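Local coordinates for protein putative aspartyl-tRNA synthetase (PDB 6OD8) that probably charges tRNA(Asp) with L-aspartate at the expense of ATP, yielding L-aspartyl-tRNA(Asp), AMP and diphosphate, at residues Y230-L235 against R289-G294; L277-V282 against G313-M318; Y325-V330 against G524-G529. All blocks are in the same frame, centred on the assembly; numbering follows the deposited sequence. Where two conformers were deposited one is given.

Interaction 1: residues Y230-L235 against R289-G294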
loop_
_atom_site.group_PDB
_atom_site.type_symbol
_atom_site.label_atom_id
_atom_site.label_comp_id
_atom_site.label_asym_id
_atom_site.label_seq_id
_atom_site.Cartn_x
_atom_site.Cartn_y
_atom_site.Cartn_z
ATOM N N TYR A 230 10.057 2.231 -1.006
ATOM C CA TYR A 230 10.766 3.000 -2.029
ATOM C C TYR A 230 9.990 3.038 -3.339
ATOM O O TYR A 230 10.024 4.051 -4.049
ATOM C CB TYR A 230 12.173 2.425 -2.233
ATOM C CG TYR A 230 12.989 2.466 -0.958
ATOM C CD1 TYR A 230 12.927 3.577 -0.112
ATOM C CD2 TYR A 230 13.827 1.400 -0.595
ATOM C CE1 TYR A 230 13.665 3.628 1.061
ATOM C CE2 TYR A 230 14.585 1.457 0.571
ATOM C CZ TYR A 230 14.490 2.570 1.389
ATOM O OH TYR A 230 15.217 2.641 2.548
ATOM N N PHE A 231 9.269 1.969 -3.668
ATOM C CA PHE A 231 8.334 2.021 -4.804
ATOM C C PHE A 231 7.373 3.203 -4.674
ATOM O O PHE A 231 7.254 4.038 -5.584
ATOM C CB PHE A 231 7.554 0.697 -4.884
ATOM C CG PHE A 231 6.445 0.677 -5.926
ATOM C CD1 PHE A 231 6.731 0.357 -7.250
ATOM C CD2 PHE A 231 5.112 0.933 -5.571
ATOM C CE1 PHE A 231 5.710 0.315 -8.227
ATOM C CE2 PHE A 231 4.087 0.907 -6.523
ATOM C CZ PHE A 231 4.400 0.586 -7.886
ATOM N N ARG A 232 6.670 3.293 -3.540
ATOM C CA ARG A 232 5.690 4.366 -3.370
ATOM C C ARG A 232 6.359 5.735 -3.298
ATOM O O ARG A 232 5.857 6.716 -3.865
ATOM C CB ARG A 232 4.858 4.132 -2.113
ATOM C CG ARG A 232 3.909 2.949 -2.161
ATOM C CD ARG A 232 2.998 2.997 -0.935
ATOM N NE ARG A 232 3.791 3.138 0.286
ATOM C CZ ARG A 232 4.341 2.124 0.950
ATOM N NH1 ARG A 232 4.158 0.876 0.529
ATOM N NH2 ARG A 232 5.049 2.354 2.056
ATOM N N GLN A 233 7.492 5.837 -2.609
ATOM C CA GLN A 233 8.073 7.172 -2.450
ATOM C C GLN A 233 8.556 7.737 -3.773
ATOM O O GLN A 233 8.394 8.933 -4.032
ATOM C CB GLN A 233 9.219 7.169 -1.440
ATOM C CG GLN A 233 9.597 8.586 -1.035
ATOM C CD GLN A 233 8.394 9.403 -0.539
ATOM O OE1 GLN A 233 7.698 9.002 0.402
ATOM N NE2 GLN A 233 8.146 10.552 -1.176
ATOM N N PHE A 234 9.188 6.913 -4.608
ATOM C CA PHE A 234 9.577 7.390 -5.933
ATOM C C PHE A 234 8.382 7.966 -6.677
ATOM O O PHE A 234 8.461 9.045 -7.274
ATOM C CB PHE A 234 10.199 6.266 -6.760
ATOM C CG PHE A 234 10.543 6.692 -8.177
ATOM C CD1 PHE A 234 11.750 7.340 -8.442
ATOM C CD2 PHE A 234 9.653 6.484 -9.227
ATOM C CE1 PHE A 234 12.077 7.763 -9.747
ATOM C CE2 PHE A 234 9.966 6.907 -10.528
ATOM C CZ PHE A 234 11.176 7.538 -10.791
ATOM N N LEU A 235 7.265 7.237 -6.673
ATOM C CA LEU A 235 6.132 7.620 -7.511
ATOM C C LEU A 235 5.373 8.808 -6.925
ATOM O O LEU A 235 4.915 9.691 -7.659
ATOM C CB LEU A 235 5.216 6.397 -7.683
ATOM C CG LEU A 235 5.924 5.240 -8.421
ATOM C CD1 LEU A 235 5.135 3.929 -8.201
ATOM C CD2 LEU A 235 6.088 5.541 -9.908
ATOM N N ARG A 289 -1.657 10.089 -13.544
ATOM C CA ARG A 289 -0.624 9.110 -13.194
ATOM C C ARG A 289 -1.073 8.371 -11.944
ATOM O O ARG A 289 -1.377 9.059 -10.960
ATOM C CB ARG A 289 0.713 9.804 -12.879
ATOM C CG ARG A 289 1.383 10.596 -14.001
ATOM C CD ARG A 289 2.505 11.490 -13.445
ATOM N NE ARG A 289 1.981 12.755 -12.927
ATOM C CZ ARG A 289 1.618 13.772 -13.709
ATOM N NH1 ARG A 289 1.738 13.676 -15.025
ATOM N NH2 ARG A 289 1.148 14.878 -13.184
ATOM N N VAL A 290 -1.061 7.030 -11.940
ATOM C CA VAL A 290 -1.543 6.276 -10.785
ATOM C C VAL A 290 -0.599 5.128 -10.458
ATOM O O VAL A 290 0.101 4.599 -11.312
ATOM C CB VAL A 290 -2.971 5.704 -10.991
ATOM C CG1 VAL A 290 -3.994 6.823 -11.133
ATOM C CG2 VAL A 290 -3.028 4.776 -12.243
ATOM N N PHE A 291 -0.649 4.696 -9.204
ATOM C CA PHE A 291 -0.047 3.435 -8.825
ATOM C C PHE A 291 -0.970 2.725 -7.853
ATOM O O PHE A 291 -1.830 3.337 -7.211
ATOM C CB PHE A 291 1.350 3.617 -8.217
ATOM C CG PHE A 291 1.345 4.250 -6.826
ATOM C CD1 PHE A 291 1.116 3.471 -5.685
ATOM C CD2 PHE A 291 1.581 5.610 -6.676
ATOM C CE1 PHE A 291 1.126 4.051 -4.386
ATOM C CE2 PHE A 291 1.581 6.199 -5.381
ATOM C CZ PHE A 291 1.355 5.412 -4.257
ATOM N N GLU A 292 -0.781 1.415 -7.751
ATOM C CA GLU A 292 -1.536 0.621 -6.801
ATOM C C GLU A 292 -0.633 -0.451 -6.214
ATOM O O GLU A 292 0.197 -1.034 -6.912
ATOM C CB GLU A 292 -2.780 -0.018 -7.462
ATOM C CG GLU A 292 -3.595 -0.890 -6.494
ATOM C CD GLU A 292 -5.058 -1.066 -6.898
ATOM O OE1 GLU A 292 -5.449 -0.756 -8.049
ATOM O OE2 GLU A 292 -5.820 -1.552 -6.056
ATOM N N VAL A 293 -0.811 -0.728 -4.929
ATOM C CA VAL A 293 -0.105 -1.814 -4.258
ATOM C C VAL A 293 -1.179 -2.683 -3.631
ATOM O O VAL A 293 -1.921 -2.210 -2.769
ATOM C CB VAL A 293 0.872 -1.303 -3.183
ATOM C CG1 VAL A 293 1.569 -2.496 -2.472
ATOM C CG2 VAL A 293 1.891 -0.354 -3.775
ATOM N N GLY A 294 -1.317 -3.920 -4.094
ATOM C CA GLY A 294 -2.357 -4.752 -3.548
ATOM C C GLY A 294 -2.292 -6.176 -4.041
ATOM O O GLY A 294 -1.467 -6.527 -4.893
#
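Phe291 sends its ring into the side of helix 215-237, where Phe231, Arg232 and Leu235 receive it on three fronts. In the class II synthetase fold this joins the long motif 1 helix to the first strand of motif 2; segments 230-235 and 289-294 run nearly antiparallel (167°), their axes 9.9 Å apart. Leu235 lies against the root of the ring, its CD1 methyl 3.8 Å from Phe291 CB. At the far end the aliphatic part of Arg232 takes over, CG coming to 3.7 Å from Phe291 CE1. Between them the side chains of Phe231 and Phe291 pass alongside each other, pointing opposite ways, with CE2 of Phe231 at 4.0 Å from CD1 of Phe291. The same Phe231 CE2 also reaches 3.7 Å from Val293 CG2, two residues along the strand on the same face. Phe291 gets this far because its chi1 of 71° lifts the ring off the strand toward the helix.

In the second shell, Leu314 and Val316 of the neighbouring strand 310-319 pack on Phe231, and Val316 also on Leu235, so the apolar cluster spans two strands. Arg232 bends at chi3 (-51°) and, in the conformer given here, its NH1 reaches a salt bridge with Glu242 of the second subunit. Within the helix, one turn apart, Leu235 CD1 sits 3.4 Å above the plane of the Phe231 ring, displaced toward its rim.

Interaction 2: residues L277-V282 against G313-M318. With EDO (1,2-ethanediol), chain G; EDO (1,2-ethanediol), chain D.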
loop_
_atom_site.group_PDB
_atom_site.type_symbol
_atom_site.label_atom_id
_atom_site.label_comp_id
_atom_site.label_asym_id
_atom_site.label_seq_id
_atom_site.Cartn_x
_atom_site.Cartn_y
_atom_site.Cartn_z
ATOM N N LEU A 277 -7.286 -3.516 -15.850
ATOM C CA LEU A 277 -8.369 -2.786 -16.500
ATOM C C LEU A 277 -8.722 -1.505 -15.737
ATOM O O LEU A 277 -8.915 -0.450 -16.347
ATOM C CB LEU A 277 -9.601 -3.682 -16.639
ATOM C CG LEU A 277 -9.436 -5.055 -17.298
ATOM C CD1 LEU A 277 -10.826 -5.637 -17.557
ATOM C CD2 LEU A 277 -8.646 -4.978 -18.605
ATOM N N TYR A 278 -8.794 -1.576 -14.403
ATOM C CA TYR A 278 -9.174 -0.402 -13.612
ATOM C C TYR A 278 -8.122 0.698 -13.683
ATOM O O TYR A 278 -8.470 1.883 -13.741
ATOM C CB TYR A 278 -9.425 -0.805 -12.155
ATOM C CG TYR A 278 -10.630 -1.692 -12.039
ATOM C CD1 TYR A 278 -11.897 -1.186 -12.277
ATOM C CD2 TYR A 278 -10.507 -3.041 -11.709
ATOM C CE1 TYR A 278 -13.017 -1.997 -12.213
ATOM C CE2 TYR A 278 -11.638 -3.855 -11.633
ATOM C CZ TYR A 278 -12.867 -3.331 -11.889
ATOM O OH TYR A 278 -13.975 -4.147 -11.814
ATOM N N LYS A 279 -6.832 0.344 -13.636
ATOM C CA LYS A 279 -5.843 1.415 -13.669
ATOM C C LYS A 279 -5.874 2.166 -14.998
ATOM O O LYS A 279 -5.660 3.381 -15.020
ATOM C CB LYS A 279 -4.437 0.898 -13.340
ATOM C CG LYS A 279 -3.776 -0.058 -14.378
ATOM C CD LYS A 279 -2.378 -0.451 -13.875
ATOM C CE LYS A 279 -1.787 -1.526 -14.782
ATOM N NZ LYS A 279 -0.309 -1.642 -14.610
ATOM N N GLN A 280 -6.226 1.499 -16.106
ATOM C CA GLN A 280 -6.455 2.256 -17.332
ATOM C C GLN A 280 -7.720 3.111 -17.249
ATOM O O GLN A 280 -7.746 4.247 -17.741
ATOM C CB GLN A 280 -6.572 1.308 -18.528
ATOM C CG GLN A 280 -5.356 0.466 -18.790
ATOM C CD GLN A 280 -5.573 -0.380 -20.049
ATOM O OE1 GLN A 280 -5.700 -1.603 -19.990
ATOM N NE2 GLN A 280 -5.689 0.292 -21.180
ATOM N N MET A 281 -8.810 2.550 -16.725
ATOM C CA MET A 281 -10.058 3.298 -16.681
ATOM C C MET A 281 -9.927 4.557 -15.834
ATOM O O MET A 281 -10.544 5.575 -16.147
ATOM C CB MET A 281 -11.176 2.407 -16.133
ATOM C CG MET A 281 -11.420 1.177 -17.042
ATOM S SD MET A 281 -12.417 -0.135 -16.256
ATOM C CE MET A 281 -13.914 0.818 -16.171
ATOM N N VAL A 282 -9.113 4.527 -14.779
ATOM C CA VAL A 282 -9.008 5.708 -13.926
ATOM C C VAL A 282 -8.329 6.852 -14.667
ATOM O O VAL A 282 -8.662 8.019 -14.460
ATOM C CB VAL A 282 -8.285 5.359 -12.612
ATOM C CG1 VAL A 282 -8.128 6.615 -11.739
ATOM C CG2 VAL A 282 -9.096 4.313 -11.847
ATOM N N GLY A 313 0.930 -7.174 -6.166
ATOM C CA GLY A 313 1.318 -6.449 -7.361
ATOM C C GLY A 313 1.613 -4.990 -7.058
ATOM O O GLY A 313 0.884 -4.335 -6.313
ATOM N N LEU A 314 2.696 -4.498 -7.646
ATOM C CA LEU A 314 3.063 -3.090 -7.628
ATOM C C LEU A 314 2.770 -2.584 -9.035
ATOM O O LEU A 314 3.459 -2.969 -9.987
ATOM C CB LEU A 314 4.540 -2.931 -7.266
ATOM C CG LEU A 314 5.095 -3.750 -6.099
ATOM C CD1 LEU A 314 6.603 -3.535 -5.915
ATOM C CD2 LEU A 314 4.371 -3.326 -4.778
ATOM N N ASP A 315 1.710 -1.786 -9.190
ATOM C CA ASP A 315 1.191 -1.482 -10.515
ATOM C C ASP A 315 1.263 0.014 -10.761
ATOM O O ASP A 315 1.080 0.812 -9.836
ATOM C CB ASP A 315 -0.263 -1.981 -10.662
ATOM C CG ASP A 315 -0.330 -3.380 -11.168
ATOM O OD1 ASP A 315 -0.366 -4.320 -10.329
ATOM O OD2 ASP A 315 -0.325 -3.546 -12.419
ATOM N N VAL A 316 1.550 0.381 -12.009
ATOM C CA VAL A 316 1.716 1.768 -12.419
ATOM C C VAL A 316 0.988 1.954 -13.745
ATOM O O VAL A 316 1.051 1.084 -14.623
ATOM C CB VAL A 316 3.219 2.138 -12.546
ATOM C CG1 VAL A 316 3.400 3.571 -13.071
ATOM C CG2 VAL A 316 3.953 1.971 -11.196
ATOM N N GLU A 317 0.281 3.077 -13.895
ATOM C CA GLU A 317 -0.254 3.453 -15.208
ATOM C C GLU A 317 -0.137 4.966 -15.347
ATOM O O GLU A 317 -0.261 5.688 -14.356
ATOM C CB GLU A 317 -1.728 2.976 -15.396
ATOM C CG GLU A 317 -2.219 2.906 -16.887
ATOM C CD GLU A 317 -1.750 1.651 -17.624
ATOM O OE1 GLU A 317 -1.241 0.702 -16.978
ATOM O OE2 GLU A 317 -1.904 1.597 -18.863
ATOM N N MET A 318 0.133 5.450 -16.571
ATOM C CA MET A 318 0.367 6.880 -16.745
ATOM C C MET A 318 0.032 7.310 -18.167
ATOM O O MET A 318 0.145 6.522 -19.108
ATOM C CB MET A 318 1.832 7.231 -16.445
ATOM C CG MET A 318 2.793 6.414 -17.350
ATOM S SD MET A 318 4.513 6.712 -16.932
ATOM C CE MET A 318 4.715 8.254 -17.836
HETATM C C1 EDO G . -10.136 -7.068 -14.184
HETATM O O1 EDO G . -9.218 -8.178 -14.206
HETATM C C2 EDO G . -9.520 -5.909 -13.391
HETATM O O2 EDO G . -8.250 -5.490 -13.943
HETATM C C1 EDO D . 2.024 -7.203 -11.353
HETATM O O1 EDO D . 1.954 -8.272 -12.298
HETATM C C2 EDO D . 0.752 -7.269 -10.548
HETATM O O2 EDO D . -0.341 -6.804 -11.327
#
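Lys279 lays its aliphatic chain across Glu317 at about a right angle, with CG and CD each 3.8 Å from Glu317 CB. Its CG starts between the backbone N and the carbonyl carbon (chi1 68°), and from there the chain runs out fully extended, bringing the ammonium group over the strand. NZ is held by two hydrogen bonds. One, 2.9 Å long, is a salt bridge to Asp315 OD2 and uses the anti lone pair, the one turned away from OD1. The other runs from Lys279 NZ to Val316 O at 3.0 Å; here the donor stands above the carbonyl plane, 50° out of it, with a C=O...N angle of 127°. Glu317 OE1 adds a longer ionic contact, 3.5 Å from Lys279 NZ, so the lysine lies between two carboxylates in a salt-bridge network.

Helix 276-283 here covers the second strand of class II motif 2, on the face of the antiparallel sheet that carries the catalytic pocket in these enzymes. Its backbone comes close: the CA atoms of Lys279 and Glu317 are 6.1 Å apart.

Next to the lysine, Gln280 CG packs 3.6 Å from Glu317 OE2, while its amide end turns to Tyr512 and His523. Glu317 OE2 is in turn paired with Arg488, which gives the carboxylate a cationic partner for each oxygen. Asp315 is likewise used at both oxygens, since an ethanediol molecule, probably from the crystallisation liquor, donates from O2 to Asp315 OD1 at 2.7 Å.

Interaction 3: residues Y325-V330 against G524-G529. With EDO (1,2-ethanediol), chain H.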
loop_
_atom_site.group_PDB
_atom_site.type_symbol
_atom_site.label_atom_id
_atom_site.label_comp_id
_atom_site.label_asym_id
_atom_site.label_seq_id
_atom_site.Cartn_x
_atom_site.Cartn_y
_atom_site.Cartn_z
ATOM N N TYR A 325 8.314 4.814 -24.574
ATOM C CA TYR A 325 9.579 5.025 -23.877
ATOM C C TYR A 325 9.421 5.966 -22.686
ATOM O O TYR A 325 10.268 5.952 -21.791
ATOM C CB TYR A 325 10.665 5.581 -24.820
ATOM C CG TYR A 325 11.197 4.561 -25.810
ATOM C CD1 TYR A 325 11.918 4.959 -26.929
ATOM C CD2 TYR A 325 10.968 3.193 -25.629
ATOM C CE1 TYR A 325 12.383 4.023 -27.846
ATOM C CE2 TYR A 325 11.446 2.246 -26.539
ATOM C CZ TYR A 325 12.151 2.676 -27.644
ATOM O OH TYR A 325 12.634 1.758 -28.552
ATOM N N GLU A 326 8.358 6.786 -22.654
ATOM C CA GLU A 326 8.099 7.594 -21.467
ATOM C C GLU A 326 7.776 6.713 -20.266
ATOM O O GLU A 326 8.153 7.036 -19.128
ATOM C CB GLU A 326 6.952 8.567 -21.743
ATOM C CG GLU A 326 7.281 9.533 -22.866
ATOM C CD GLU A 326 6.063 10.306 -23.349
ATOM O OE1 GLU A 326 5.229 10.705 -22.505
ATOM O OE2 GLU A 326 5.959 10.515 -24.567
ATOM N N VAL A 327 7.055 5.609 -20.510
ATOM C CA VAL A 327 6.768 4.606 -19.482
ATOM C C VAL A 327 8.041 3.890 -19.058
ATOM O O VAL A 327 8.315 3.709 -17.864
ATOM C CB VAL A 327 5.729 3.594 -19.994
ATOM C CG1 VAL A 327 5.487 2.508 -18.916
ATOM C CG2 VAL A 327 4.434 4.300 -20.374
ATOM N N LEU A 328 8.828 3.452 -20.039
ATOM C CA LEU A 328 10.072 2.767 -19.758
ATOM C C LEU A 328 11.050 3.676 -19.019
ATOM O O LEU A 328 11.773 3.221 -18.124
ATOM C CB LEU A 328 10.658 2.258 -21.091
ATOM C CG LEU A 328 12.026 1.608 -21.032
ATOM C CD1 LEU A 328 11.957 0.383 -20.106
ATOM C CD2 LEU A 328 12.446 1.218 -22.461
ATOM N N ASP A 329 11.075 4.967 -19.366
ATOM C CA ASP A 329 11.897 5.925 -18.629
ATOM C C ASP A 329 11.540 5.925 -17.142
ATOM O O ASP A 329 12.427 5.910 -16.276
ATOM C CB ASP A 329 11.720 7.338 -19.207
ATOM C CG ASP A 329 12.392 7.538 -20.561
ATOM O OD1 ASP A 329 13.167 6.671 -21.016
ATOM O OD2 ASP A 329 12.119 8.590 -21.190
ATOM N N VAL A 330 10.239 5.961 -16.826
ATOM C CA VAL A 330 9.803 5.958 -15.427
ATOM C C VAL A 330 10.165 4.640 -14.756
ATOM O O VAL A 330 10.690 4.620 -13.644
ATOM C CB VAL A 330 8.291 6.250 -15.336
ATOM C CG1 VAL A 330 7.714 5.854 -13.974
ATOM C CG2 VAL A 330 8.054 7.761 -15.600
ATOM N N GLY A 524 0.061 4.204 -20.910
ATOM C CA GLY A 524 0.783 2.948 -20.804
ATOM C C GLY A 524 1.145 2.686 -19.360
ATOM O O GLY A 524 0.890 3.508 -18.486
ATOM N N GLY A 525 1.724 1.523 -19.092
ATOM C CA GLY A 525 1.977 1.201 -17.695
ATOM C C GLY A 525 2.734 -0.101 -17.583
ATOM O O GLY A 525 3.161 -0.670 -18.586
ATOM N N PHE A 526 2.878 -0.579 -16.346
ATOM C CA PHE A 526 3.615 -1.811 -16.085
ATOM C C PHE A 526 3.218 -2.338 -14.711
ATOM O O PHE A 526 2.652 -1.608 -13.894
ATOM C CB PHE A 526 5.129 -1.580 -16.159
ATOM C CG PHE A 526 5.627 -0.464 -15.264
ATOM C CD1 PHE A 526 6.045 -0.738 -13.965
ATOM C CD2 PHE A 526 5.722 0.848 -15.745
ATOM C CE1 PHE A 526 6.523 0.284 -13.144
ATOM C CE2 PHE A 526 6.221 1.876 -14.946
ATOM C CZ PHE A 526 6.600 1.600 -13.640
ATOM N N GLY A 527 3.517 -3.611 -14.465
ATOM C CA GLY A 527 3.285 -4.209 -13.155
ATOM C C GLY A 527 4.509 -4.982 -12.713
ATOM O O GLY A 527 5.306 -5.437 -13.535
ATOM N N ILE A 528 4.660 -5.126 -11.389
ATOM C CA ILE A 528 5.809 -5.817 -10.797
ATOM C C ILE A 528 5.308 -6.708 -9.670
ATOM O O ILE A 528 4.581 -6.230 -8.797
ATOM C CB ILE A 528 6.853 -4.837 -10.208
ATOM C CG1 ILE A 528 7.230 -3.720 -11.173
ATOM C CG2 ILE A 528 8.084 -5.585 -9.677
ATOM C CD1 ILE A 528 7.821 -2.496 -10.438
ATOM N N GLY A 529 5.719 -7.984 -9.660
ATOM C CA GLY A 529 5.442 -8.833 -8.503
ATOM C C GLY A 529 6.355 -8.554 -7.318
ATOM O O GLY A 529 7.587 -8.603 -7.447
HETATM C C1 EDO H . 16.571 5.630 -16.681
HETATM O O1 EDO H . 17.156 6.623 -15.823
HETATM C C2 EDO H . 15.727 6.267 -17.776
HETATM O O2 EDO H . 14.969 7.353 -17.232
#
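Van der Waals contact between Val327 and Phe526 carries the meeting of helix 325-342 with strand 523-529. Val327 CG1 approaches the Phe526 ring at its edge, in the ring plane, 3.6 Å from CD2. Val330, one turn further on, adds a looser contact at the same rim, its CG1 being 4.4 Å from Phe526 CE2. A chi1 near +60° (54°) swings the Phe526 ring toward Val327. Ala331 and Leu334 of the same helix and Tyr473 of strand 472-477 also pack on it.

A second kind of contact is side chain on bare backbone. The other methyl of Val327, CG2, rests 3.8 Å from Gly524 C, and it is the missing side chain of Gly524, on the side facing the helix, that allows so close an approach. Gly525 contributes its backbone N, 3.9 Å from Val327 CG1. The CA atoms of Val327 and Gly525 are 6.1 Å apart.

The polar interactions surround the contact rather than cross it. Gly524 and Phe526 pair through their backbones with Met318 and Val316, and Gly525 does so with Ala486, so the strand is fixed between its two neighbours. On the helix, Asp329 forms a salt bridge with Arg401 and a hydrogen bond between its OD2 and Tyr68 OH of the second subunit; its carbonyl O accepts a hydrogen bond from ethanediol O2 at 3.1 Å. Gly529 ends the segment as N-cap of helix 530-538, and this glycine-rich strand leading directly into a helix is motif 3 of the class II synthetases.

In the fold
The three interactions lie 11 to 12 Å apart, centre to centre, round three adjacent strands of the catalytic-domain sheet. Strand 310-319 is the middle one: Gly313 N meets Gly294 O of interaction 1 at 2.8 Å, and Leu314 N meets Ile528 O of interaction 3 at the same distance. Its side chains alternate, Leu314 and Val316 turning to the apolar side, where Phe231 CZ comes within 3.6 Å of Leu314 CB, and Asp315 and Glu317 to the charged side of interaction 2. Interactions 1 and 3 thus cover one face with helices, while interaction 2 lines the other, where class II synthetases bind ATP and the amino acid.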